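Local coordinates for synaptonemal complex protein 2 (Mus musculus, PDB 5IWZ) that is a major component of the axial and lateral elements of synaptonemal complexes in meiotic prophase, needed for chromosome synapsis and SYCP3 insertion, at residues Leu211-Gln219 with Val271-Val281; Val348-Leu359 with Lys371-Leu381. All blocks are in the same frame, centred on the assembly; numbering follows the deposited sequence.

Both contacts belong to the N-terminal part of a longer protein, and together they illustrate how chemistry follows position in a fold. Contact 1 is mostly buried and brings the turn between helices 197-212 and 216-229 against the end of helix 260-274 and the loop leading into strand 281-285, so it sits at the seam between helical and beta parts. Buried amides and water bridges carry it. Contact 2 holds two neighbouring strands of one sheet in the Spt16M-like domain; regular backbone bonding runs through it, with a greasy buried face on one side and a more exposed, mixed face on the other. The centres of contact 1 and contact 2 lie about 23 Å apart, and they share no strand or helix.

Contact 1: residues Leu211-Gln219 with Val271-Val281; sequences LDVGDYELQ and VNGILGDKRRV
Asn-272 OD1 accepts two bonds, from Gln-219 NE2 at 2.9 Å and from a water molecule. The second half of the amide pair closes the ring: Asn-272 ND2 donates to Gln-219 OE1 at 3.0 Å, nearly straight (173°). The two side chains approach from opposite directions with their amide planes only 19° apart, and each oxygen offers an in-plane lone pair. Gln-219 NE2 also donates to Ile-210 O, which further fixes the rotation of the amide. The water on Asn-272 OD1, 2.7 Å away, donates to Leu-211 O as well and accepts from Arg-280 N, linking two acceptors to one backbone donor. A further water accepts from Arg-280 NE at 2.6 Å, lying at the edge of the guanidinium in its plane, and donates to Asp-212 O.

Apolar groups pack around this network. With CG1 of Val-281 trans to its backbone N (chi1 176°), that methyl comes to the edge of the Tyr-216 ring while CG2 sits 3.6 Å from Gln-219 OE1. Leu-211 CD1 meets Val-271 CG1, and Leu-275 CD1 rests on Leu-211 O. Gly-214, at positive phi after helix 197-212, makes a CA-H...O contact with Arg-280 O (CA to O 3.2 Å); Asp-215 then N-caps helix 216-229 through OD2 and Leu-218 N, while its OD1 meets Ser-315. The amide pair thus ties helix 216-229 to helix 260-274, while Val-281 methyls pack the strand's first residue against Asp-215, Tyr-216 and Gln-219; the reciprocal bonds, the water and Ile-210 O probably set which way round each amide lies.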
loop_
_atom_site.group_PDB
_atom_site.type_symbol
_atom_site.label_atom_id
_atom_site.label_comp_id
_atom_site.label_asym_id
_atom_site.label_seq_id
_atom_site.Cartn_x
_atom_site.Cartn_y
_atom_site.Cartn_z
ATOM N N LEU A 211 5.749 2.069 -16.742
ATOM C CA LEU A 211 6.997 2.470 -17.370
ATOM C C LEU A 211 7.778 3.486 -16.536
ATOM O O LEU A 211 9.014 3.497 -16.586
ATOM C CB LEU A 211 6.700 3.030 -18.768
ATOM C CG LEU A 211 6.595 2.077 -19.972
ATOM C CD1 LEU A 211 5.897 0.764 -19.644
ATOM C CD2 LEU A 211 5.900 2.762 -21.130
ATOM N N ASP A 212 7.106 4.356 -15.770
ATOM C CA ASP A 212 7.861 5.397 -15.076
ATOM C C ASP A 212 7.506 5.562 -13.605
ATOM O O ASP A 212 7.942 6.537 -12.986
ATOM C CB ASP A 212 7.725 6.752 -15.788
ATOM C CG ASP A 212 6.283 7.262 -15.853
ATOM O OD1 ASP A 212 5.360 6.616 -15.305
ATOM O OD2 ASP A 212 6.086 8.341 -16.460
ATOM N N VAL A 213 6.771 4.625 -13.011
ATOM C CA VAL A 213 6.429 4.789 -11.607
ATOM C C VAL A 213 7.675 4.709 -10.721
ATOM O O VAL A 213 7.706 5.298 -9.629
ATOM C CB VAL A 213 5.360 3.755 -11.219
ATOM C CG1 VAL A 213 5.902 2.334 -11.400
ATOM C CG2 VAL A 213 4.888 3.985 -9.806
ATOM N N GLY A 214 8.718 3.998 -11.162
ATOM C CA GLY A 214 9.971 4.004 -10.429
ATOM C C GLY A 214 9.936 3.323 -9.082
ATOM O O GLY A 214 10.638 3.756 -8.156
ATOM N N ASP A 215 9.136 2.267 -8.950
ATOM C CA ASP A 215 9.046 1.475 -7.728
ATOM C C ASP A 215 8.639 0.064 -8.129
ATOM O O ASP A 215 7.570 -0.119 -8.717
ATOM C CB ASP A 215 8.022 2.057 -6.743
ATOM C CG ASP A 215 7.984 1.278 -5.434
ATOM O OD1 ASP A 215 8.867 1.541 -4.580
ATOM O OD2 ASP A 215 7.111 0.384 -5.274
ATOM N N TYR A 216 9.484 -0.926 -7.825
ATOM C CA TYR A 216 9.211 -2.286 -8.285
ATOM C C TYR A 216 7.916 -2.837 -7.682
ATOM O O TYR A 216 7.139 -3.514 -8.372
ATOM C CB TYR A 216 10.394 -3.202 -7.960
ATOM C CG TYR A 216 10.180 -4.570 -8.532
ATOM C CD1 TYR A 216 9.621 -5.576 -7.774
ATOM C CD2 TYR A 216 10.443 -4.826 -9.870
ATOM C CE1 TYR A 216 9.398 -6.815 -8.315
ATOM C CE2 TYR A 216 10.193 -6.041 -10.416
ATOM C CZ TYR A 216 9.661 -7.027 -9.633
ATOM O OH TYR A 216 9.414 -8.254 -10.145
ATOM N N GLU A 217 7.666 -2.565 -6.398
ATOM C CA GLU A 217 6.448 -3.078 -5.765
ATOM C C GLU A 217 5.190 -2.529 -6.441
ATOM O O GLU A 217 4.213 -3.258 -6.653
ATOM C CB GLU A 217 6.431 -2.728 -4.272
ATOM C CG GLU A 217 5.075 -3.047 -3.596
ATOM C CD GLU A 217 5.073 -2.846 -2.070
ATOM O OE1 GLU A 217 6.151 -2.860 -1.441
ATOM O OE2 GLU A 217 3.978 -2.698 -1.489
ATOM N N LEU A 218 5.194 -1.249 -6.788
ATOM C CA LEU A 218 4.056 -0.692 -7.501
ATOM C C LEU A 218 3.954 -1.267 -8.910
ATOM O O LEU A 218 2.845 -1.501 -9.402
ATOM C CB LEU A 218 4.154 0.832 -7.527
ATOM C CG LEU A 218 3.834 1.537 -6.211
ATOM C CD1 LEU A 218 4.167 2.999 -6.361
ATOM C CD2 LEU A 218 2.323 1.372 -5.801
ATOM N N GLN A 219 5.095 -1.526 -9.568
ATOM C CA GLN A 219 5.055 -2.138 -10.896
ATOM C C GLN A 219 4.346 -3.485 -10.851
ATOM O O GLN A 219 3.493 -3.782 -11.699
ATOM C CB GLN A 219 6.469 -2.311 -11.467
ATOM C CG GLN A 219 7.128 -1.046 -12.028
ATOM C CD GLN A 219 8.481 -1.335 -12.708
ATOM O OE1 GLN A 219 9.323 -2.032 -12.156
ATOM N NE2 GLN A 219 8.668 -0.808 -13.921
ATOM N N VAL A 271 11.075 -5.045 -19.273
ATOM C CA VAL A 271 10.624 -3.670 -19.472
ATOM C C VAL A 271 11.669 -2.685 -18.968
ATOM O O VAL A 271 12.091 -1.776 -19.694
ATOM C CB VAL A 271 9.267 -3.444 -18.786
ATOM C CG1 VAL A 271 9.050 -1.970 -18.523
ATOM C CG2 VAL A 271 8.165 -3.992 -19.654
ATOM N N ASN A 272 12.105 -2.850 -17.715
ATOM C CA ASN A 272 13.061 -1.900 -17.163
ATOM C C ASN A 272 14.393 -1.983 -17.893
ATOM O O ASN A 272 15.101 -0.976 -18.008
ATOM C CB ASN A 272 13.234 -2.141 -15.662
ATOM C CG ASN A 272 11.963 -1.817 -14.872
ATOM O OD1 ASN A 272 11.239 -0.857 -15.194
ATOM N ND2 ASN A 272 11.667 -2.632 -13.861
ATOM N N GLY A 273 14.741 -3.165 -18.407
ATOM C CA GLY A 273 15.957 -3.278 -19.188
ATOM C C GLY A 273 15.866 -2.516 -20.495
ATOM O O GLY A 273 16.754 -1.729 -20.829
ATOM N N ILE A 274 14.767 -2.706 -21.232
ATOM C CA ILE A 274 14.663 -2.099 -22.559
ATOM C C ILE A 274 14.569 -0.579 -22.464
ATOM O O ILE A 274 14.938 0.131 -23.406
ATOM C CB ILE A 274 13.468 -2.686 -23.339
ATOM C CG1 ILE A 274 13.691 -2.532 -24.845
ATOM C CG2 ILE A 274 12.180 -1.965 -22.984
ATOM C CD1 ILE A 274 15.075 -2.946 -25.305
ATOM N N LEU A 275 14.072 -0.050 -21.351
ATOM C CA LEU A 275 13.941 1.398 -21.240
ATOM C C LEU A 275 15.291 2.100 -21.155
ATOM O O LEU A 275 15.335 3.328 -21.296
ATOM C CB LEU A 275 13.089 1.759 -20.017
ATOM C CG LEU A 275 11.600 1.449 -20.189
ATOM C CD1 LEU A 275 10.893 1.734 -18.896
ATOM C CD2 LEU A 275 11.014 2.280 -21.315
ATOM N N GLY A 276 16.380 1.358 -20.928
ATOM C CA GLY A 276 17.706 1.959 -20.918
ATOM C C GLY A 276 17.788 3.067 -19.890
ATOM O O GLY A 276 17.215 2.978 -18.806
ATOM N N ASP A 277 18.460 4.157 -20.250
ATOM C CA ASP A 277 18.664 5.256 -19.312
ATOM C C ASP A 277 17.381 6.000 -18.971
ATOM O O ASP A 277 17.418 6.915 -18.143
ATOM C CB ASP A 277 19.708 6.210 -19.877
ATOM C CG ASP A 277 20.939 5.479 -20.343
ATOM O OD1 ASP A 277 20.810 4.515 -21.120
ATOM O OD2 ASP A 277 22.057 5.822 -19.920
ATOM N N LYS A 278 16.256 5.617 -19.567
ATOM C CA LYS A 278 14.953 6.141 -19.201
ATOM C C LYS A 278 14.284 5.346 -18.084
ATOM O O LYS A 278 13.285 5.818 -17.528
ATOM C CB LYS A 278 14.038 6.162 -20.432
ATOM C CG LYS A 278 14.122 7.424 -21.263
ATOM C CD LYS A 278 13.527 8.588 -20.475
ATOM C CE LYS A 278 12.322 9.195 -21.202
ATOM N NZ LYS A 278 11.947 10.545 -20.697
ATOM N N ARG A 279 14.794 4.157 -17.755
ATOM C CA ARG A 279 14.151 3.334 -16.737
ATOM C C ARG A 279 14.187 4.042 -15.390
ATOM O O ARG A 279 15.056 4.877 -15.117
ATOM C CB ARG A 279 14.826 1.965 -16.619
ATOM C CG ARG A 279 16.161 1.984 -15.882
ATOM C CD ARG A 279 17.168 1.082 -16.579
ATOM N NE ARG A 279 16.962 -0.327 -16.303
ATOM C CZ ARG A 279 17.755 -1.291 -16.758
ATOM N NH1 ARG A 279 18.786 -0.994 -17.540
ATOM N NH2 ARG A 279 17.500 -2.549 -16.439
ATOM N N ARG A 280 13.222 3.701 -14.544
ATOM C CA ARG A 280 13.160 4.239 -13.200
ATOM C C ARG A 280 13.277 3.158 -12.136
ATOM O O ARG A 280 13.133 3.460 -10.940
ATOM C CB ARG A 280 11.861 5.041 -13.026
ATOM C CG ARG A 280 11.665 6.147 -14.040
ATOM C CD ARG A 280 12.619 7.306 -13.841
ATOM N NE ARG A 280 12.358 8.009 -12.586
ATOM C CZ ARG A 280 13.207 8.864 -12.024
ATOM N NH1 ARG A 280 14.372 9.116 -12.608
ATOM N NH2 ARG A 280 12.900 9.455 -10.878
ATOM N N VAL A 281 13.520 1.908 -12.538
ATOM C CA VAL A 281 13.830 0.807 -11.633
ATOM C C VAL A 281 15.051 0.086 -12.196
ATOM O O VAL A 281 15.003 -0.419 -13.321
ATOM C CB VAL A 281 12.656 -0.172 -11.480
ATOM C CG1 VAL A 281 13.067 -1.348 -10.619
ATOM C CG2 VAL A 281 11.442 0.528 -10.870
HETATM O O HOH W 1 11.167 1.841 -15.211
HETATM O O HOH W 2 10.460 5.124 -17.898
HETATM O O HOH W 3 10.095 7.553 -11.390
#

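Contact 2: residues Val348-Leu359 with Lys371-Leu381; sequences VRESKKLLTLTL and KELLFYFDESL
Leu-354 swings its CG trans to the backbone N (chi1 -180°), whereas Tyr-376 holds CG beside its own N (chi1 -70°), and the two side chains of this non-hydrogen-bonded pair therefore meet with a methyl over a ring. CD1 of Leu-354 stands 3.5 Å from the centroid of the Tyr-376 ring, 9° off the normal, a CH-pi contact. The same CD1 touches Leu-374 CB at 3.9 Å, and Thr-356 CG2 lies alongside Leu-374 CD1 on this face.

On the other face, Leu-355 and Phe-375 run side by side, Leu-357 CD1 reaches the edge of the Phe-375 ring at 3.9 Å from CE2, and Leu-355 CB meets the edge of Phe-377. Phe-320 stacks edge-to-face on Phe-375, and Val-336 packs on Leu-357 and Leu-373, so this face is the one turned to the neighbouring sheet. Paired antiparallel strands facing a second antiparallel sheet, with helix 383-390 following, are consistent with the PH-like fold of the Spt16M-like domain.

Hydrogen-bonded pairs (Lys-353/Phe-377, Leu-355/Phe-375, Leu-357/Leu-373), each with two backbone bonds, alternate with non-hydrogen-bonded ones. At one end the extended Lys-353 side chain sends NZ to Leu-381 O at 2.6 Å and to Glu-379 O at 2.8 Å, clasping the type I turn that the Asx turn of Asp-378 also braces. At the far end Lys-371 NZ donates to Leu-359 O, 2.8 Å away.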
loop_
_atom_site.group_PDB
_atom_site.type_symbol
_atom_site.label_atom_id
_atom_site.label_comp_id
_atom_site.label_asym_id
_atom_site.label_seq_id
_atom_site.Cartn_x
_atom_site.Cartn_y
_atom_site.Cartn_z
ATOM N N VAL A 348 35.442 -2.498 -3.357
ATOM C CA VAL A 348 35.758 -3.646 -4.201
ATOM C C VAL A 348 36.827 -4.474 -3.504
ATOM O O VAL A 348 37.913 -3.968 -3.202
ATOM C CB VAL A 348 36.229 -3.216 -5.600
ATOM C CG1 VAL A 348 36.427 -4.440 -6.479
ATOM C CG2 VAL A 348 35.220 -2.291 -6.231
ATOM N N ARG A 349 36.525 -5.740 -3.235
ATOM C CA ARG A 349 37.517 -6.642 -2.669
ATOM C C ARG A 349 37.248 -8.053 -3.171
ATOM O O ARG A 349 36.093 -8.468 -3.267
ATOM C CB ARG A 349 37.505 -6.606 -1.133
ATOM N N GLU A 350 38.321 -8.784 -3.486
ATOM C CA GLU A 350 38.225 -10.185 -3.892
ATOM C C GLU A 350 37.239 -10.357 -5.044
ATOM O O GLU A 350 36.446 -11.302 -5.075
ATOM C CB GLU A 350 37.856 -11.080 -2.706
ATOM N N SER A 351 37.296 -9.413 -5.993
ATOM C CA SER A 351 36.491 -9.419 -7.217
ATOM C C SER A 351 34.990 -9.309 -6.935
ATOM O O SER A 351 34.167 -9.751 -7.742
ATOM C CB SER A 351 36.801 -10.650 -8.079
ATOM O OG SER A 351 38.096 -10.525 -8.645
ATOM N N LYS A 352 34.626 -8.692 -5.804
ATOM C CA LYS A 352 33.236 -8.435 -5.442
ATOM C C LYS A 352 33.062 -6.955 -5.117
ATOM O O LYS A 352 33.987 -6.294 -4.641
ATOM C CB LYS A 352 32.807 -9.311 -4.234
ATOM C CG LYS A 352 32.822 -10.836 -4.526
ATOM C CD LYS A 352 32.609 -11.660 -3.250
ATOM C CE LYS A 352 33.921 -11.852 -2.475
ATOM N NZ LYS A 352 33.757 -12.644 -1.207
ATOM N N LYS A 353 31.876 -6.426 -5.392
ATOM C CA LYS A 353 31.520 -5.076 -4.980
ATOM C C LYS A 353 30.566 -5.158 -3.791
ATOM O O LYS A 353 29.474 -5.728 -3.907
ATOM C CB LYS A 353 30.871 -4.300 -6.122
ATOM C CG LYS A 353 31.836 -3.506 -6.952
ATOM C CD LYS A 353 31.107 -2.634 -7.948
ATOM C CE LYS A 353 32.097 -2.098 -8.963
ATOM N NZ LYS A 353 31.422 -1.771 -10.247
ATOM N N LEU A 354 30.971 -4.568 -2.670
ATOM C CA LEU A 354 30.217 -4.603 -1.426
ATOM C C LEU A 354 29.532 -3.262 -1.215
ATOM O O LEU A 354 30.198 -2.226 -1.113
ATOM C CB LEU A 354 31.133 -4.909 -0.242
ATOM C CG LEU A 354 30.444 -4.977 1.118
ATOM C CD1 LEU A 354 29.281 -5.936 1.052
ATOM C CD2 LEU A 354 31.434 -5.385 2.231
ATOM N N LEU A 355 28.205 -3.280 -1.185
ATOM C CA LEU A 355 27.407 -2.128 -0.777
ATOM C C LEU A 355 27.039 -2.342 0.685
ATOM O O LEU A 355 26.300 -3.281 1.010
ATOM C CB LEU A 355 26.154 -1.995 -1.646
ATOM C CG LEU A 355 25.102 -0.984 -1.153
ATOM C CD1 LEU A 355 25.644 0.445 -1.200
ATOM C CD2 LEU A 355 23.837 -1.113 -2.017
ATOM N N THR A 356 27.559 -1.482 1.562
ATOM C CA THR A 356 27.265 -1.512 2.990
ATOM C C THR A 356 26.380 -0.327 3.343
ATOM O O THR A 356 26.800 0.820 3.170
ATOM C CB THR A 356 28.552 -1.454 3.811
ATOM O OG1 THR A 356 29.392 -2.540 3.427
ATOM C CG2 THR A 356 28.239 -1.579 5.318
ATOM N N LEU A 357 25.159 -0.607 3.820
ATOM C CA LEU A 357 24.204 0.418 4.256
ATOM C C LEU A 357 24.175 0.450 5.772
ATOM O O LEU A 357 23.806 -0.545 6.400
ATOM C CB LEU A 357 22.785 0.146 3.757
ATOM C CG LEU A 357 22.398 0.049 2.281
ATOM C CD1 LEU A 357 20.901 -0.325 2.170
ATOM C CD2 LEU A 357 22.697 1.358 1.572
ATOM N N THR A 358 24.554 1.579 6.356
ATOM C CA THR A 358 24.390 1.794 7.788
ATOM C C THR A 358 23.016 2.418 8.002
ATOM O O THR A 358 22.744 3.502 7.482
ATOM C CB THR A 358 25.494 2.700 8.333
ATOM O OG1 THR A 358 26.760 2.079 8.124
ATOM C CG2 THR A 358 25.318 2.957 9.832
ATOM N N LEU A 359 22.148 1.729 8.736
ATOM C CA LEU A 359 20.803 2.227 8.996
ATOM C C LEU A 359 20.754 3.070 10.269
ATOM O O LEU A 359 21.542 2.879 11.194
ATOM C CB LEU A 359 19.818 1.072 9.116
ATOM C CG LEU A 359 19.831 0.065 7.959
ATOM C CD1 LEU A 359 18.805 -1.010 8.252
ATOM C CD2 LEU A 359 19.545 0.740 6.624
ATOM N N LYS A 371 21.796 -3.399 12.253
ATOM C CA LYS A 371 21.823 -1.987 11.924
ATOM C C LYS A 371 22.513 -1.740 10.597
ATOM O O LYS A 371 22.621 -0.590 10.166
ATOM C CB LYS A 371 22.558 -1.211 13.035
ATOM C CG LYS A 371 22.078 0.218 13.248
ATOM C CD LYS A 371 22.948 0.933 14.288
ATOM C CE LYS A 371 22.423 2.340 14.628
ATOM N NZ LYS A 371 22.808 3.390 13.612
ATOM N N GLU A 372 23.034 -2.777 9.965
ATOM C CA GLU A 372 23.729 -2.611 8.703
ATOM C C GLU A 372 23.316 -3.735 7.769
ATOM O O GLU A 372 23.172 -4.884 8.189
ATOM C CB GLU A 372 25.252 -2.603 8.908
ATOM C CG GLU A 372 25.748 -3.728 9.797
ATOM C CD GLU A 372 27.231 -3.622 10.091
ATOM O OE1 GLU A 372 27.624 -3.792 11.273
ATOM O OE2 GLU A 372 27.997 -3.355 9.137
ATOM N N LEU A 373 23.098 -3.382 6.512
ATOM C CA LEU A 373 22.775 -4.321 5.451
ATOM C C LEU A 373 23.930 -4.340 4.464
ATOM O O LEU A 373 24.388 -3.279 4.027
ATOM C CB LEU A 373 21.480 -3.917 4.741
ATOM C CG LEU A 373 20.185 -4.250 5.476
ATOM C CD1 LEU A 373 19.057 -3.399 4.901
ATOM C CD2 LEU A 373 19.870 -5.735 5.321
ATOM N N LEU A 374 24.392 -5.540 4.120
ATOM C CA LEU A 374 25.506 -5.745 3.203
ATOM C C LEU A 374 25.011 -6.496 1.976
ATOM O O LEU A 374 24.336 -7.522 2.101
ATOM C CB LEU A 374 26.637 -6.542 3.872
ATOM C CG LEU A 374 27.603 -5.853 4.837
ATOM C CD1 LEU A 374 26.907 -5.246 6.085
ATOM C CD2 LEU A 374 28.670 -6.854 5.251
ATOM N N PHE A 375 25.327 -5.975 0.798
ATOM C CA PHE A 375 24.980 -6.604 -0.467
ATOM C C PHE A 375 26.265 -6.799 -1.262
ATOM O O PHE A 375 27.001 -5.832 -1.498
ATOM C CB PHE A 375 23.986 -5.747 -1.259
ATOM C CG PHE A 375 22.698 -5.439 -0.519
ATOM C CD1 PHE A 375 21.581 -6.263 -0.666
ATOM C CD2 PHE A 375 22.607 -4.342 0.315
ATOM C CE1 PHE A 375 20.399 -5.988 0.003
ATOM C CE2 PHE A 375 21.422 -4.054 0.998
ATOM C CZ PHE A 375 20.317 -4.879 0.835
ATOM N N TYR A 376 26.544 -8.041 -1.655
ATOM C CA TYR A 376 27.697 -8.353 -2.501
ATOM C C TYR A 376 27.245 -8.517 -3.947
ATOM O O TYR A 376 26.312 -9.274 -4.234
ATOM C CB TYR A 376 28.401 -9.630 -2.032
ATOM C CG TYR A 376 29.138 -9.494 -0.716
ATOM C CD1 TYR A 376 28.483 -9.724 0.491
ATOM C CD2 TYR A 376 30.481 -9.140 -0.677
ATOM C CE1 TYR A 376 29.140 -9.602 1.699
ATOM C CE2 TYR A 376 31.157 -9.019 0.533
ATOM C CZ TYR A 376 30.479 -9.255 1.712
ATOM O OH TYR A 376 31.130 -9.136 2.914
ATOM N N PHE A 377 27.907 -7.803 -4.849
ATOM C CA PHE A 377 27.593 -7.802 -6.267
ATOM C C PHE A 377 28.825 -8.168 -7.086
ATOM O O PHE A 377 29.960 -7.991 -6.644
ATOM C CB PHE A 377 27.106 -6.424 -6.727
ATOM C CG PHE A 377 25.812 -5.983 -6.097
ATOM C CD1 PHE A 377 24.589 -6.394 -6.620
ATOM C CD2 PHE A 377 25.822 -5.129 -5.011
ATOM C CE1 PHE A 377 23.389 -5.960 -6.054
ATOM C CE2 PHE A 377 24.626 -4.696 -4.433
ATOM C CZ PHE A 377 23.413 -5.123 -4.949
ATOM N N ASP A 378 28.582 -8.674 -8.294
ATOM C CA ASP A 378 29.651 -8.828 -9.268
ATOM C C ASP A 378 30.294 -7.473 -9.567
ATOM O O ASP A 378 29.611 -6.454 -9.678
ATOM C CB ASP A 378 29.108 -9.442 -10.551
ATOM C CG ASP A 378 30.203 -9.705 -11.569
ATOM O OD1 ASP A 378 30.891 -10.738 -11.438
ATOM O OD2 ASP A 378 30.388 -8.870 -12.478
ATOM N N GLU A 379 31.624 -7.467 -9.692
ATOM C CA GLU A 379 32.376 -6.225 -9.844
ATOM C C GLU A 379 32.055 -5.486 -11.141
ATOM O O GLU A 379 32.251 -4.266 -11.206
ATOM C CB GLU A 379 33.873 -6.527 -9.768
ATOM C CG GLU A 379 34.243 -7.805 -10.487
ATOM C CD GLU A 379 35.726 -8.114 -10.422
ATOM O OE1 GLU A 379 36.123 -9.196 -10.908
ATOM O OE2 GLU A 379 36.489 -7.281 -9.876
ATOM N N SER A 380 31.537 -6.175 -12.162
ATOM C CA SER A 380 31.140 -5.477 -13.382
ATOM C C SER A 380 29.864 -4.655 -13.225
ATOM O O SER A 380 29.524 -3.888 -14.131
ATOM C CB SER A 380 30.958 -6.472 -14.538
ATOM O OG SER A 380 29.773 -7.248 -14.388
ATOM N N LEU A 381 29.144 -4.777 -12.115
ATOM C CA LEU A 381 27.874 -4.069 -11.991
ATOM C C LEU A 381 28.096 -2.632 -11.526
ATOM O O LEU A 381 28.980 -2.358 -10.712
ATOM C CB LEU A 381 26.948 -4.811 -11.028
ATOM C CG LEU A 381 26.569 -6.206 -11.544
ATOM C CD1 LEU A 381 25.761 -6.958 -10.494
ATOM C CD2 LEU A 381 25.800 -6.112 -12.864
#